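Local structure of probable TonB-dependent siderophore receptor PiuA (Acinetobacter baumannii, 5FP1) at residues G100-T105 and G128-V133; H185-A190 and A196-V201; T608-Y613 and G652-T657; R671-V674 and V678-Q681. The protein probably binds iron-chelating siderophores at the outer membrane in the first step of iron uptake, and may bind ferric enterobactin with micromolar affinity. All coordinates share one frame; numbering follows the deposited sequence.

Contact 1. Residues G100-T105 and G128-V133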
loop_
_atom_site.group_PDB
_atom_site.type_symbol
_atom_site.label_atom_id
_atom_site.label_comp_id
_atom_site.label_asym_id
_atom_site.label_seq_id
_atom_site.Cartn_x
_atom_site.Cartn_y
_atom_site.Cartn_z
ATOM N N GLY A 100 -13.515 -0.804 0.683
ATOM C CA GLY A 100 -13.916 -0.437 2.051
ATOM C C GLY A 100 -13.837 -1.514 3.094
ATOM O O GLY A 100 -14.182 -1.288 4.254
ATOM N N ILE A 101 -13.342 -2.685 2.716
ATOM C CA ILE A 101 -13.153 -3.774 3.675
ATOM C C ILE A 101 -11.670 -4.079 3.793
ATOM O O ILE A 101 -10.979 -4.188 2.775
ATOM C CB ILE A 101 -13.935 -5.015 3.214
ATOM C CG1 ILE A 101 -15.434 -4.681 3.302
ATOM C CG2 ILE A 101 -13.567 -6.239 4.054
ATOM C CD1 ILE A 101 -16.370 -5.856 3.117
ATOM N N ARG A 102 -11.177 -4.154 5.028
ATOM C CA ARG A 102 -9.753 -4.378 5.271
ATOM C C ARG A 102 -9.320 -5.734 4.703
ATOM O O ARG A 102 -9.983 -6.740 4.919
ATOM C CB ARG A 102 -9.434 -4.343 6.767
ATOM C CG ARG A 102 -7.951 -4.129 7.034
ATOM C CD ARG A 102 -7.554 -4.448 8.464
ATOM N NE ARG A 102 -8.379 -3.678 9.404
ATOM C CZ ARG A 102 -8.021 -2.562 10.038
ATOM N NH1 ARG A 102 -6.807 -2.030 9.883
ATOM N NH2 ARG A 102 -8.889 -1.983 10.883
ATOM N N ASN A 103 -8.210 -5.742 3.980
ATOM C CA ASN A 103 -7.659 -6.969 3.442
ATOM C C ASN A 103 -6.154 -6.811 3.476
ATOM O O ASN A 103 -5.506 -6.647 2.426
ATOM C CB ASN A 103 -8.161 -7.165 2.008
ATOM C CG ASN A 103 -7.864 -8.551 1.470
ATOM O OD1 ASN A 103 -8.183 -9.551 2.099
ATOM N ND2 ASN A 103 -7.253 -8.610 0.306
ATOM N N SER A 104 -5.611 -6.793 4.686
ATOM C CA SER A 104 -4.217 -6.400 4.908
ATOM C C SER A 104 -3.285 -7.548 5.243
ATOM O O SER A 104 -2.379 -7.385 6.042
ATOM C CB SER A 104 -4.123 -5.343 6.022
ATOM O OG SER A 104 -4.546 -4.094 5.513
ATOM N N THR A 105 -3.465 -8.685 4.590
ATOM C CA THR A 105 -2.434 -9.690 4.551
ATOM C C THR A 105 -1.384 -9.258 3.555
ATOM O O THR A 105 -1.682 -8.531 2.584
ATOM C CB THR A 105 -3.042 -11.060 4.151
ATOM O OG1 THR A 105 -3.894 -10.883 3.016
ATOM C CG2 THR A 105 -3.896 -11.602 5.315
ATOM N N GLY A 128 -12.212 3.782 9.505
ATOM C CA GLY A 128 -11.642 2.454 9.252
ATOM C C GLY A 128 -11.356 1.563 10.445
ATOM O O GLY A 128 -11.021 0.389 10.265
ATOM N N GLY A 129 -11.526 2.074 11.657
ATOM C CA GLY A 129 -11.175 1.327 12.847
ATOM C C GLY A 129 -9.681 1.327 13.166
ATOM O O GLY A 129 -8.979 2.315 12.936
ATOM N N ALA A 130 -9.195 0.208 13.695
ATOM C CA ALA A 130 -7.813 0.113 14.100
ATOM C C ALA A 130 -6.884 0.503 12.959
ATOM O O ALA A 130 -7.120 0.146 11.810
ATOM C CB ALA A 130 -7.493 -1.278 14.575
ATOM N N GLY A 131 -5.836 1.244 13.292
ATOM C CA GLY A 131 -4.857 1.650 12.321
ATOM C C GLY A 131 -5.217 2.985 11.694
ATOM O O GLY A 131 -5.769 3.872 12.357
ATOM N N SER A 132 -4.936 3.129 10.410
ATOM C CA SER A 132 -5.156 4.404 9.731
ATOM C C SER A 132 -4.493 5.589 10.497
ATOM O O SER A 132 -5.105 6.643 10.687
ATOM C CB SER A 132 -6.646 4.653 9.508
ATOM O OG SER A 132 -7.122 3.757 8.493
ATOM N N VAL A 133 -3.252 5.382 10.928
ATOM C CA VAL A 133 -2.524 6.384 11.713
ATOM C C VAL A 133 -2.215 7.639 10.887
ATOM O O VAL A 133 -2.554 8.759 11.275
ATOM C CB VAL A 133 -1.226 5.788 12.266
ATOM C CG1 VAL A 133 -0.367 6.859 12.935
ATOM C CG2 VAL A 133 -1.547 4.664 13.240
#

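Contact 2. Residues H185-A190 and A196-V201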
loop_
_atom_site.group_PDB
_atom_site.type_symbol
_atom_site.label_atom_id
_atom_site.label_comp_id
_atom_site.label_asym_id
_atom_site.label_seq_id
_atom_site.Cartn_x
_atom_site.Cartn_y
_atom_site.Cartn_z
ATOM N N HIS A 185 0.193 -12.330 -17.088
ATOM C CA HIS A 185 1.272 -11.353 -17.046
ATOM C C HIS A 185 2.611 -11.970 -16.706
ATOM O O HIS A 185 2.695 -12.821 -15.838
ATOM C CB HIS A 185 0.984 -10.281 -16.006
ATOM C CG HIS A 185 2.093 -9.294 -15.841
ATOM N ND1 HIS A 185 2.076 -8.055 -16.428
ATOM C CD2 HIS A 185 3.274 -9.380 -15.178
ATOM C CE1 HIS A 185 3.208 -7.425 -16.158
ATOM N NE2 HIS A 185 3.942 -8.201 -15.386
ATOM N N GLN A 186 3.655 -11.508 -17.383
ATOM C CA GLN A 186 5.042 -11.825 -16.983
ATOM C C GLN A 186 5.939 -10.676 -17.319
ATOM O O GLN A 186 5.716 -9.959 -18.318
ATOM C CB GLN A 186 5.574 -13.093 -17.653
ATOM C CG GLN A 186 5.714 -12.990 -19.163
ATOM C CD GLN A 186 6.473 -14.168 -19.776
ATOM O OE1 GLN A 186 7.411 -13.979 -20.547
ATOM N NE2 GLN A 186 6.073 -15.368 -19.433
ATOM N N ASN A 187 6.958 -10.478 -16.487
ATOM C CA ASN A 187 8.031 -9.554 -16.805
ATOM C C ASN A 187 9.257 -9.857 -15.966
ATOM O O ASN A 187 9.146 -10.366 -14.839
ATOM C CB ASN A 187 7.602 -8.083 -16.613
ATOM C CG ASN A 187 7.537 -7.656 -15.146
ATOM O OD1 ASN A 187 6.568 -7.957 -14.450
ATOM N ND2 ASN A 187 8.543 -6.917 -14.694
ATOM N N GLU A 188 10.420 -9.543 -16.515
ATOM C CA GLU A 188 11.650 -9.474 -15.741
ATOM C C GLU A 188 11.772 -8.059 -15.237
ATOM O O GLU A 188 11.329 -7.130 -15.900
ATOM C CB GLU A 188 12.864 -9.795 -16.607
ATOM C CG GLU A 188 12.858 -11.206 -17.129
ATOM C CD GLU A 188 13.985 -11.439 -18.125
ATOM O OE1 GLU A 188 14.888 -10.572 -18.259
ATOM O OE2 GLU A 188 13.949 -12.503 -18.756
ATOM N N LYS A 189 12.367 -7.885 -14.060
ATOM C CA LYS A 189 12.598 -6.550 -13.541
ATOM C C LYS A 189 13.487 -5.807 -14.541
ATOM O O LYS A 189 14.574 -6.278 -14.904
ATOM C CB LYS A 189 13.260 -6.594 -12.174
ATOM C CG LYS A 189 13.408 -5.226 -11.555
ATOM C CD LYS A 189 14.133 -5.306 -10.222
ATOM C CE LYS A 189 14.245 -3.921 -9.575
ATOM N NZ LYS A 189 15.178 -3.915 -8.413
ATOM N N ALA A 190 13.046 -4.633 -14.953
ATOM C CA ALA A 190 13.706 -3.925 -16.053
ATOM C C ALA A 190 15.108 -3.488 -15.668
ATOM O O ALA A 190 15.322 -2.892 -14.594
ATOM C CB ALA A 190 12.882 -2.698 -16.443
ATOM N N ALA A 196 15.281 -10.538 -10.865
ATOM C CA ALA A 196 13.944 -10.836 -10.405
ATOM C C ALA A 196 13.024 -11.067 -11.612
ATOM O O ALA A 196 13.193 -10.438 -12.665
ATOM C CB ALA A 196 13.414 -9.700 -9.532
ATOM N N GLU A 197 12.030 -11.927 -11.438
ATOM C CA GLU A 197 11.092 -12.289 -12.520
ATOM C C GLU A 197 9.706 -12.413 -11.931
ATOM O O GLU A 197 9.553 -12.939 -10.830
ATOM C CB GLU A 197 11.425 -13.660 -13.123
ATOM C CG GLU A 197 12.771 -13.783 -13.792
ATOM C CD GLU A 197 13.065 -15.229 -14.178
ATOM O OE1 GLU A 197 12.116 -15.994 -14.409
ATOM O OE2 GLU A 197 14.236 -15.605 -14.208
ATOM N N TYR A 198 8.704 -11.968 -12.673
ATOM C CA TYR A 198 7.331 -11.973 -12.187
ATOM C C TYR A 198 6.438 -12.725 -13.147
ATOM O O TYR A 198 6.538 -12.538 -14.362
ATOM C CB TYR A 198 6.840 -10.520 -12.033
ATOM C CG TYR A 198 7.676 -9.811 -11.032
ATOM C CD1 TYR A 198 7.441 -9.997 -9.667
ATOM C CD2 TYR A 198 8.748 -9.023 -11.416
ATOM C CE1 TYR A 198 8.237 -9.403 -8.711
ATOM C CE2 TYR A 198 9.556 -8.420 -10.464
ATOM C CZ TYR A 198 9.299 -8.631 -9.117
ATOM O OH TYR A 198 10.078 -8.056 -8.155
ATOM N N LYS A 199 5.570 -13.572 -12.614
ATOM C CA LYS A 199 4.564 -14.260 -13.438
ATOM C C LYS A 199 3.282 -14.341 -12.651
ATOM O O LYS A 199 3.288 -14.741 -11.484
ATOM C CB LYS A 199 5.016 -15.679 -13.821
ATOM C CG LYS A 199 6.353 -15.743 -14.557
ATOM C CD LYS A 199 6.746 -17.166 -14.910
ATOM C CE LYS A 199 8.036 -17.177 -15.724
ATOM N NZ LYS A 199 9.117 -16.404 -15.033
ATOM N N ARG A 200 2.178 -13.963 -13.269
ATOM C CA ARG A 200 0.921 -14.070 -12.576
ATOM C C ARG A 200 -0.292 -14.205 -13.493
ATOM O O ARG A 200 -0.266 -13.785 -14.649
ATOM C CB ARG A 200 0.751 -12.887 -11.606
ATOM C CG ARG A 200 0.814 -11.523 -12.190
ATOM C CD ARG A 200 0.959 -10.433 -11.117
ATOM N NE ARG A 200 1.121 -9.113 -11.725
ATOM C CZ ARG A 200 2.279 -8.485 -11.859
ATOM N NH1 ARG A 200 3.416 -9.057 -11.463
ATOM N NH2 ARG A 200 2.320 -7.304 -12.451
ATOM N N VAL A 201 -1.344 -14.782 -12.936
ATOM C CA VAL A 201 -2.620 -14.967 -13.615
ATOM C C VAL A 201 -3.735 -14.609 -12.641
ATOM O O VAL A 201 -3.632 -14.858 -11.426
ATOM C CB VAL A 201 -2.743 -16.433 -14.092
ATOM C CG1 VAL A 201 -4.169 -16.776 -14.508
ATOM C CG2 VAL A 201 -1.754 -16.687 -15.223
HETATM O O HOH W 1 5.352 -6.934 -12.191
HETATM O O HOH W 2 4.631 -5.471 -14.207
#

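Contact 3. Residues T608-Y613 and G652-T657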
loop_
_atom_site.group_PDB
_atom_site.type_symbol
_atom_site.label_atom_id
_atom_site.label_comp_id
_atom_site.label_asym_id
_atom_site.label_seq_id
_atom_site.Cartn_x
_atom_site.Cartn_y
_atom_site.Cartn_z
ATOM N N THR A 608 20.311 -0.575 22.951
ATOM C CA THR A 608 20.999 0.688 22.716
ATOM C C THR A 608 19.988 1.799 22.898
ATOM O O THR A 608 18.902 1.758 22.306
ATOM C CB THR A 608 21.550 0.749 21.288
ATOM O OG1 THR A 608 20.457 0.701 20.373
ATOM C CG2 THR A 608 22.464 -0.427 21.005
ATOM N N ASP A 609 20.318 2.767 23.736
ATOM C CA ASP A 609 19.431 3.887 23.990
ATOM C C ASP A 609 19.360 4.815 22.770
ATOM O O ASP A 609 20.380 5.186 22.201
ATOM C CB ASP A 609 19.905 4.666 25.202
ATOM C CG ASP A 609 18.976 5.820 25.552
ATOM O OD1 ASP A 609 17.850 5.886 25.018
ATOM O OD2 ASP A 609 19.373 6.660 26.361
ATOM N N GLN A 610 18.150 5.158 22.348
ATOM C CA GLN A 610 17.973 5.984 21.159
ATOM C C GLN A 610 17.559 7.407 21.505
ATOM O O GLN A 610 17.224 8.188 20.609
ATOM C CB GLN A 610 16.946 5.345 20.206
ATOM C CG GLN A 610 17.411 4.026 19.631
ATOM C CD GLN A 610 16.440 3.410 18.633
ATOM O OE1 GLN A 610 15.235 3.285 18.888
ATOM N NE2 GLN A 610 16.969 3.012 17.496
ATOM N N SER A 611 17.613 7.782 22.784
ATOM C CA SER A 611 17.256 9.149 23.160
ATOM C C SER A 611 18.233 10.139 22.546
ATOM O O SER A 611 17.889 11.283 22.275
ATOM C CB SER A 611 17.197 9.310 24.695
ATOM O OG SER A 611 18.457 8.982 25.242
ATOM N N ILE A 612 19.448 9.689 22.249
ATOM C CA ILE A 612 20.411 10.557 21.557
ATOM C C ILE A 612 19.960 10.927 20.148
ATOM O O ILE A 612 20.498 11.852 19.534
ATOM C CB ILE A 612 21.807 9.904 21.470
ATOM C CG1 ILE A 612 21.740 8.577 20.723
ATOM C CG2 ILE A 612 22.342 9.645 22.872
ATOM C CD1 ILE A 612 23.110 7.969 20.444
ATOM N N TYR A 613 18.968 10.207 19.621
ATOM C CA TYR A 613 18.433 10.535 18.289
ATOM C C TYR A 613 17.112 11.302 18.333
ATOM O O TYR A 613 16.471 11.542 17.296
ATOM C CB TYR A 613 18.274 9.247 17.474
ATOM C CG TYR A 613 19.529 8.442 17.392
ATOM C CD1 TYR A 613 20.698 9.000 16.916
ATOM C CD2 TYR A 613 19.536 7.085 17.731
ATOM C CE1 TYR A 613 21.859 8.251 16.808
ATOM C CE2 TYR A 613 20.699 6.342 17.646
ATOM C CZ TYR A 613 21.843 6.928 17.175
ATOM O OH TYR A 613 22.974 6.184 17.063
ATOM N N GLY A 652 16.487 5.264 6.201
ATOM C CA GLY A 652 16.008 3.980 6.653
ATOM C C GLY A 652 15.953 3.847 8.155
ATOM O O GLY A 652 15.113 3.114 8.675
ATOM N N ASP A 653 16.833 4.543 8.869
ATOM C CA ASP A 653 16.964 4.287 10.296
ATOM C C ASP A 653 16.728 5.510 11.222
ATOM O O ASP A 653 16.879 6.651 10.816
ATOM C CB ASP A 653 18.342 3.682 10.586
ATOM C CG ASP A 653 19.487 4.607 10.210
ATOM O OD1 ASP A 653 19.317 5.511 9.344
ATOM O OD2 ASP A 653 20.596 4.401 10.761
ATOM N N VAL A 654 16.368 5.203 12.469
ATOM C CA VAL A 654 16.169 6.173 13.533
ATOM C C VAL A 654 17.429 7.003 13.724
ATOM O O VAL A 654 17.368 8.229 13.881
ATOM C CB VAL A 654 15.749 5.449 14.839
ATOM C CG1 VAL A 654 15.904 6.359 16.050
ATOM C CG2 VAL A 654 14.306 4.975 14.710
ATOM N N ALA A 655 18.579 6.358 13.608
ATOM C CA ALA A 655 19.847 7.054 13.786
ATOM C C ALA A 655 20.165 8.000 12.638
ATOM O O ALA A 655 21.092 8.795 12.746
ATOM C CB ALA A 655 20.984 6.048 13.975
ATOM N N ASN A 656 19.442 7.882 11.522
ATOM C CA ASN A 656 19.646 8.713 10.347
ATOM C C ASN A 656 21.100 8.555 9.817
ATOM O O ASN A 656 21.759 9.544 9.506
ATOM C CB ASN A 656 19.387 10.221 10.588
ATOM C CG ASN A 656 17.901 10.613 10.777
ATOM O OD1 ASN A 656 17.611 11.802 10.918
ATOM N ND2 ASN A 656 16.983 9.658 10.803
ATOM N N THR A 657 21.582 7.322 9.724
ATOM C CA THR A 657 22.911 7.023 9.172
ATOM C C THR A 657 22.867 6.186 7.892
ATOM O O THR A 657 23.891 5.980 7.240
ATOM C CB THR A 657 23.752 6.228 10.186
ATOM O OG1 THR A 657 23.116 4.984 10.502
ATOM C CG2 THR A 657 23.940 7.012 11.467
#

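Contact 4. Residues R671-V674 and V678-Q681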
loop_
_atom_site.group_PDB
_atom_site.type_symbol
_atom_site.label_atom_id
_atom_site.label_comp_id
_atom_site.label_asym_id
_atom_site.label_seq_id
_atom_site.Cartn_x
_atom_site.Cartn_y
_atom_site.Cartn_z
ATOM N N ARG A 671 -0.282 7.598 -27.411
ATOM C CA ARG A 671 -1.438 6.817 -27.702
ATOM C C ARG A 671 -1.998 7.238 -29.067
ATOM O O ARG A 671 -2.396 8.390 -29.230
ATOM C CB ARG A 671 -2.522 7.094 -26.683
ATOM C CG ARG A 671 -3.767 6.276 -26.956
ATOM C CD ARG A 671 -4.631 6.054 -25.716
ATOM N NE ARG A 671 -4.888 7.299 -25.025
ATOM C CZ ARG A 671 -4.501 7.577 -23.782
ATOM N NH1 ARG A 671 -3.838 6.690 -23.042
ATOM N NH2 ARG A 671 -4.807 8.750 -23.276
ATOM N N TYR A 672 -2.061 6.299 -30.002
ATOM C CA TYR A 672 -2.598 6.574 -31.348
ATOM C C TYR A 672 -3.914 5.856 -31.526
ATOM O O TYR A 672 -3.991 4.630 -31.376
ATOM C CB TYR A 672 -1.612 6.152 -32.446
ATOM C CG TYR A 672 -2.092 6.505 -33.856
ATOM C CD1 TYR A 672 -2.042 7.808 -34.320
ATOM C CD2 TYR A 672 -2.613 5.535 -34.697
ATOM C CE1 TYR A 672 -2.486 8.137 -35.589
ATOM C CE2 TYR A 672 -3.061 5.852 -35.967
ATOM C CZ TYR A 672 -2.997 7.155 -36.404
ATOM O OH TYR A 672 -3.442 7.474 -37.663
ATOM N N ASN A 673 -4.965 6.617 -31.845
ATOM C CA ASN A 673 -6.252 6.022 -32.163
ATOM C C ASN A 673 -6.230 5.489 -33.586
ATOM O O ASN A 673 -6.251 6.257 -34.548
ATOM C CB ASN A 673 -7.389 7.037 -31.992
ATOM C CG ASN A 673 -7.337 7.755 -30.661
ATOM O OD1 ASN A 673 -7.206 8.982 -30.607
ATOM N ND2 ASN A 673 -7.419 6.993 -29.573
ATOM N N VAL A 674 -6.164 4.171 -33.722
ATOM C CA VAL A 674 -6.104 3.548 -35.028
ATOM C C VAL A 674 -7.481 3.627 -35.687
ATOM O O VAL A 674 -7.602 3.986 -36.845
ATOM C CB VAL A 674 -5.659 2.084 -34.936
ATOM C CG1 VAL A 674 -5.818 1.395 -36.285
ATOM C CG2 VAL A 674 -4.215 2.005 -34.453
ATOM N N VAL A 678 -9.834 0.704 -31.601
ATOM C CA VAL A 678 -8.466 0.223 -31.426
ATOM C C VAL A 678 -7.482 1.365 -31.232
ATOM O O VAL A 678 -7.456 2.316 -32.020
ATOM C CB VAL A 678 -8.020 -0.648 -32.614
ATOM C CG1 VAL A 678 -6.588 -1.129 -32.435
ATOM C CG2 VAL A 678 -8.949 -1.832 -32.799
ATOM N N ASP A 679 -6.684 1.261 -30.162
ATOM C CA ASP A 679 -5.569 2.153 -29.896
ATOM C C ASP A 679 -4.246 1.377 -29.897
ATOM O O ASP A 679 -4.189 0.178 -29.607
ATOM C CB ASP A 679 -5.708 2.794 -28.515
ATOM C CG ASP A 679 -6.833 3.771 -28.435
ATOM O OD1 ASP A 679 -7.331 4.205 -29.503
ATOM O OD2 ASP A 679 -7.201 4.119 -27.290
ATOM N N LEU A 680 -3.187 2.086 -30.219
ATOM C CA LEU A 680 -1.857 1.589 -30.029
ATOM C C LEU A 680 -1.243 2.540 -29.010
ATOM O O LEU A 680 -1.332 3.755 -29.161
ATOM C CB LEU A 680 -1.078 1.639 -31.332
ATOM C CG LEU A 680 0.296 1.001 -31.295
ATOM C CD1 LEU A 680 0.177 -0.508 -31.111
ATOM C CD2 LEU A 680 1.049 1.325 -32.576
ATOM N N GLN A 681 -0.644 1.986 -27.954
ATOM C CA GLN A 681 -0.079 2.834 -26.897
ATOM C C GLN A 681 1.321 2.367 -26.531
ATOM O O GLN A 681 1.555 1.181 -26.227
ATOM C CB GLN A 681 -0.986 2.877 -25.639
ATOM C CG GLN A 681 -0.450 3.836 -24.557
ATOM C CD GLN A 681 -1.396 3.975 -23.377
ATOM O OE1 GLN A 681 -2.596 4.207 -23.544
ATOM N NE2 GLN A 681 -0.856 3.799 -22.161
#

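Contact 1. Residues G100-T105 and G128-V133
R102 reaches across with both terminal nitrogens and holds the backbone oxygen of A130. The contact lies inside the plug domain, the globular domain that fills the beta-barrel of TonB-dependent receptors. It ties the outer strand 101-102 of the plug sheet to the loop between helix 125-128 and strand 135-141. The bonds from R102 NH1 and R102 NH2 to A130 O are each 2.9 Å long. Both are bent, with an angle of 145° at the hydrogen, because two N-H groups share one acceptor. A130 O sits at the end-on edge of the guanidinium and in its plane. NH2 approaches in the carbonyl plane, on a lone pair of that oxygen. NH1 comes from above the carbonyl plane.

The R102 chain runs out with CG anti to the backbone N (chi1 -162°), then bends at chi3 (-55°). This turns the guanidinium into the curve of the loop. NH1 also bonds to the backbone O of S94, so one side chain spans two parts of the plug. G128 O is 3.2 Å from R102 NH2, but the angle is poor for a hydrogen bond. That oxygen accepts from the hydroxyl of Y97. The positive charge is thus set among carbonyl dipoles, which would partly balance it.

G129 and G131 both have positive phi in a conformation suited to glycine, which probably lets the loop curl round the tip of R102. On the barrel side, G131 O accepts from S491 OG, and A130 packs on P494 and L497. The methyl carbon of A130, CB, lies 4.0 Å from R102 NH2.

Contact 2. Residues H185-A190 and A196-V201
H185 and R200 are brought together by two different first torsions. H185 holds CG anti to the backbone N (chi1 176°). R200 places CG between its backbone N and carbonyl carbon (chi1 57°), then runs extended to NE. The two side chains lie side by side and point the same way. The guanidinium of R200 stacks on one face of the H185 ring, with planes at 19° and centres 4.0 Å apart. H185 CD2 sits over the centre of the guanidinium.

The pair belongs to an antiparallel beta hairpin of the barrel, strands 177-188 and 197-209. H185 with R200 and N187 with Y198 are hydrogen-bonded pairs. Q186 with K199 and E188 with E197 are non-hydrogen-bonded pairs. Past the last bridge, K189 N bonds to A196 O at 3.0 Å.

N187 extends the polar cluster on the face of H185 and R200. H185 NE2 donates in its ring plane to N187 OD1 at 2.8 Å. One water bridges N187 OD1, at 2.8 Å, and R200 NH1, at 3.0 Å. N187 OD1 also rests on Y198 CB at 3.5 Å. On the other face, K199 NZ forms a salt bridge with E197 OE1 at 3.1 Å; the hydrogen bond in it is weak. E197 has a second cationic partner in K260.

Outside the hairpin, R200 NE forms a salt bridge with E110 of the plug. Y161 meets the H185 ring edge-to-face. The stacked cation would probably disfavour a charged imidazole, while E110 balances R200. The chemistry is consistent with a hydrated N187-R200 cluster, tied to the plug through E110.

Contact 3. Residues T608-Y613 and G652-T657
The ring of Y613 lies flat against A655, in a contact between two loop regions of the beta-barrel. V654 and A655 are the middle residues of a type I beta turn, D653 to N656, in the loop between strands 638-651 and 659-673. Y613 ends a short 3-10 segment after strand 606-609.

The tight part is a CH-pi contact. A655 CA stands 3.6 Å from the centroid of the Y613 ring, only 5° off the ring normal. A655 CB reaches along the same face to Y613 CZ at 3.4 Å. I612 CG1 covers the opposite face, so the ring is sandwiched.

The V654 side is looser. V654 CG1 is 4.0 Å from Y613 CB and meets the ring obliquely. The Q610 side chain crosses that of V654 at about a right angle, with NE2 nearest CG1. No hydrogen bond joins the two segments, and the contact lies at the surface. Just past Y613, N616 ND2 bonds to V654 O and so links the two loops.

Each side also has its own bonds. D609 OD1 accepts from S611 N in an Asx turn. The D653 carboxylate reaches past the turn: D653 OD2 accepts from T657 OG1 on its syn lone pair, at 2.6 Å.

Contact 4. Residues R671-V674 and V678-Q681
R671 and Q681 form a non-hydrogen-bonded pair of an antiparallel beta hairpin, and their side chains run side by side. From CB, the R671 chain first passes D679. R671 CG is 4.1 Å from both D679 OD2 and L680 O. R671 CD is packed more closely, 3.5 Å from Q681 OE1 and 3.6 Å from D679 OD2. The chain then bends at chi3 (50°), which swings the guanidinium toward Q681. R671 NE stays 4.5 Å from D679 OD2, beyond a salt bridge, though the opposite charges probably still attract. At the tip, R671 NH1 donates to Q681 OE1 at 2.8 Å. That oxygen lies in the guanidinium plane, but NH1 meets it from well above the amide plane. NH2 makes a salt bridge to D54.

Further along the same face, N673 ND2 donates to D679 OD1 at 2.8 Å, from above the carboxylate plane. The amide and carboxylate planes are 55° apart. Y672 and L680 form the hydrogen-bonded pair between these two, bonded through N and O both ways. Near the turn, V674 N bonds to V678 O, and V674 CB packs on V678 CG1 at 4.2 Å.

R671 pairs its backbone with T639 of strand 638-651. On the other side, D679 and Q681 pair with N715 and A713 of strand 709-717, and L680 packs on L712 and V714. D54 and E53, partners of R671 and Q681, belong to helix 49-55 of the plug.

Contacts 1, 2, 3 and 4 follow one another along the chain without overlap. Contact 1 is in the plug domain, and the other three are in the barrel. Contact 2 joins strands 177-188 and 197-209, near the start of the barrel. Contact 4 joins strands 659-673 and 678-685, near its end. Their centres are 25 Å apart. Contact 3 packs loop on loop. Its centre is 52 Å from that of contact 4, on the opposite side of the chain's centre. Contact 1 lies 28 and 29 Å from contacts 2 and 3, centre to centre. None touch. Contacts 2 and 4 each carry an arginine in a salt bridge to the plug, consistent with the barrel gripping the plug at separate places.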